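Side-chain contact in MmoQ Response regulator (Methylococcus capsulatus, PDB 3LJX), which probably makes cyclic di-GMP from two GTP as a full-length response regulator, of which this chain is the part carrying the HDOD domain: residues 211-216 with 251-256. Numbering follows the deposited sequence.
Sequences RDEGRT and ARRCGL
Arg-253 reaches across to the loop 211-213 and grips the carbonyl oxygen of Arg-211 with both terminal nitrogens of its guanidinium. Arg-253 NH2 gives the better bond, 3.2 Å to Arg-211 O, with an N-H...O angle of 156°. The bond from Arg-253 NH1 to Arg-211 O is weak, at 3.4 Å. The oxygen lies at the guanidinium edge, almost in its plane, but the NH2 donor sits above the carbonyl plane. Glu-213 CG also meets this edge, 3.7 Å from NH2 of Arg-253. The Glu-213 carboxylate makes no salt bridge here: Glu-213 OE1 stays 4.5 Å from Arg-253 NH2, and the two side chains cross at about a right angle. Arg-253 spans the gap because CG is anti to the backbone N (chi1 -168°) and the chain beyond is extended. The side chain of Arg-211 starts away from segment 251-256, and its NE forms a salt bridge with Glu-209. Arg-221 lies close to Arg-253 NH1 and donates to Asp-212 O, so two arginines serve neighbouring carbonyls of this loop. The contact is exposed. It ties the last turn of helix 245-254 to the loop leading into helix 214-233, against which Ala-251 and Cys-254 pack; Asp-212 touches helix 196-204.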
loop_
_atom_site.group_PDB
_atom_site.type_symbol
_atom_site.label_atom_id
_atom_site.label_comp_id
_atom_site.label_asym_id
_atom_site.label_seq_id
_atom_site.Cartn_x
_atom_site.Cartn_y
_atom_site.Cartn_z
ATOM N N ARG A 211 -9.044 -8.597 19.166
ATOM C CA ARG A 211 -9.854 -9.663 19.738
ATOM C C ARG A 211 -10.993 -10.066 18.815
ATOM O O ARG A 211 -11.511 -11.190 18.888
ATOM C CB ARG A 211 -10.444 -9.194 21.055
ATOM C CG ARG A 211 -9.424 -8.722 22.056
ATOM C CD ARG A 211 -10.103 -8.372 23.359
ATOM N NE ARG A 211 -9.202 -7.657 24.253
ATOM C CZ ARG A 211 -9.598 -7.029 25.354
ATOM N NH1 ARG A 211 -10.884 -7.025 25.684
ATOM N NH2 ARG A 211 -8.716 -6.405 26.125
ATOM N N ASP A 212 -11.378 -9.129 17.955
ATOM C CA ASP A 212 -12.533 -9.267 17.069
ATOM C C ASP A 212 -12.638 -10.614 16.378
ATOM O O ASP A 212 -11.656 -11.158 15.868
ATOM C CB ASP A 212 -12.497 -8.171 16.010
ATOM C CG ASP A 212 -12.304 -6.795 16.610
ATOM O OD1 ASP A 212 -11.269 -6.576 17.280
ATOM O OD2 ASP A 212 -13.190 -5.933 16.409
ATOM N N GLU A 213 -13.850 -11.145 16.349
ATOM C CA GLU A 213 -14.093 -12.388 15.639
ATOM C C GLU A 213 -14.453 -12.122 14.179
ATOM O O GLU A 213 -14.429 -10.976 13.720
ATOM C CB GLU A 213 -15.173 -13.196 16.345
ATOM C CG GLU A 213 -14.617 -14.059 17.461
ATOM C CD GLU A 213 -15.502 -14.067 18.686
ATOM O OE1 GLU A 213 -14.955 -13.974 19.808
ATOM O OE2 GLU A 213 -16.742 -14.162 18.525
ATOM N N GLY A 214 -14.742 -13.187 13.444
ATOM C CA GLY A 214 -15.144 -13.069 12.056
ATOM C C GLY A 214 -13.991 -12.881 11.091
ATOM O O GLY A 214 -12.834 -12.695 11.498
ATOM N N ARG A 215 -14.322 -12.914 9.804
ATOM C CA ARG A 215 -13.335 -12.807 8.741
ATOM C C ARG A 215 -12.597 -11.480 8.844
ATOM O O ARG A 215 -11.403 -11.409 8.574
ATOM C CB ARG A 215 -13.997 -12.950 7.362
ATOM C CG ARG A 215 -13.011 -12.998 6.202
ATOM C CD ARG A 215 -13.732 -13.192 4.870
ATOM N NE ARG A 215 -14.604 -14.368 4.893
ATOM C CZ ARG A 215 -14.378 -15.476 4.205
ATOM N NH1 ARG A 215 -13.308 -15.568 3.418
ATOM N NH2 ARG A 215 -15.223 -16.490 4.301
ATOM N N THR A 216 -13.306 -10.431 9.244
ATOM C CA THR A 216 -12.677 -9.121 9.364
ATOM C C THR A 216 -11.570 -9.152 10.415
ATOM O O THR A 216 -10.485 -8.607 10.195
ATOM C CB THR A 216 -13.686 -8.018 9.720
ATOM O OG1 THR A 216 -14.777 -8.050 8.790
ATOM C CG2 THR A 216 -13.016 -6.674 9.629
ATOM N N ALA A 251 -0.872 -14.825 15.589
ATOM C CA ALA A 251 -0.355 -15.672 14.519
ATOM C C ALA A 251 -0.944 -17.072 14.613
ATOM O O ALA A 251 -1.509 -17.578 13.643
ATOM C CB ALA A 251 1.167 -15.736 14.576
ATOM N N ARG A 252 -0.819 -17.702 15.780
ATOM C CA ARG A 252 -1.369 -19.042 15.958
ATOM C C ARG A 252 -2.863 -19.039 15.645
ATOM O O ARG A 252 -3.392 -19.995 15.091
ATOM C CB ARG A 252 -1.139 -19.574 17.386
ATOM C CG ARG A 252 0.299 -19.503 17.881
ATOM C CD ARG A 252 1.123 -20.758 17.581
ATOM N NE ARG A 252 2.437 -20.692 18.230
ATOM C CZ ARG A 252 2.787 -21.382 19.321
ATOM N NH1 ARG A 252 1.930 -22.227 19.897
ATOM N NH2 ARG A 252 4.007 -21.235 19.830
ATOM N N ARG A 253 -3.547 -17.959 16.002
ATOM C CA ARG A 253 -5.003 -17.914 15.866
ATOM C C ARG A 253 -5.485 -17.825 14.398
ATOM O O ARG A 253 -6.581 -18.313 14.081
ATOM C CB ARG A 253 -5.599 -16.817 16.761
ATOM C CG ARG A 253 -7.098 -16.870 16.914
ATOM C CD ARG A 253 -7.574 -15.698 17.730
ATOM N NE ARG A 253 -9.002 -15.441 17.567
ATOM C CZ ARG A 253 -9.606 -14.353 18.033
ATOM N NH1 ARG A 253 -8.898 -13.429 18.681
ATOM N NH2 ARG A 253 -10.908 -14.179 17.852
ATOM N N CYS A 254 -4.678 -17.232 13.510
ATOM C CA CYS A 254 -4.925 -17.377 12.064
ATOM C C CYS A 254 -4.446 -18.738 11.552
ATOM O O CYS A 254 -4.843 -19.163 10.464
ATOM C CB CYS A 254 -4.237 -16.314 11.194
ATOM S SG CYS A 254 -3.621 -14.805 11.923
ATOM N N GLY A 255 -3.572 -19.394 12.317
ATOM C CA GLY A 255 -2.984 -20.668 11.926
ATOM C C GLY A 255 -1.725 -20.468 11.102
ATOM O O GLY A 255 -1.817 -20.176 9.910
ATOM N N LEU A 256 -0.550 -20.636 11.706
ATOM C CA LEU A 256 0.674 -20.359 10.968
ATOM C C LEU A 256 1.766 -21.427 11.024
ATOM O O LEU A 256 2.057 -22.030 12.069
ATOM C CB LEU A 256 1.237 -18.978 11.319
ATOM C CG LEU A 256 1.331 -18.082 10.084
ATOM C CD1 LEU A 256 -0.047 -17.840 9.529
ATOM C CD2 LEU A 256 2.010 -16.778 10.404
#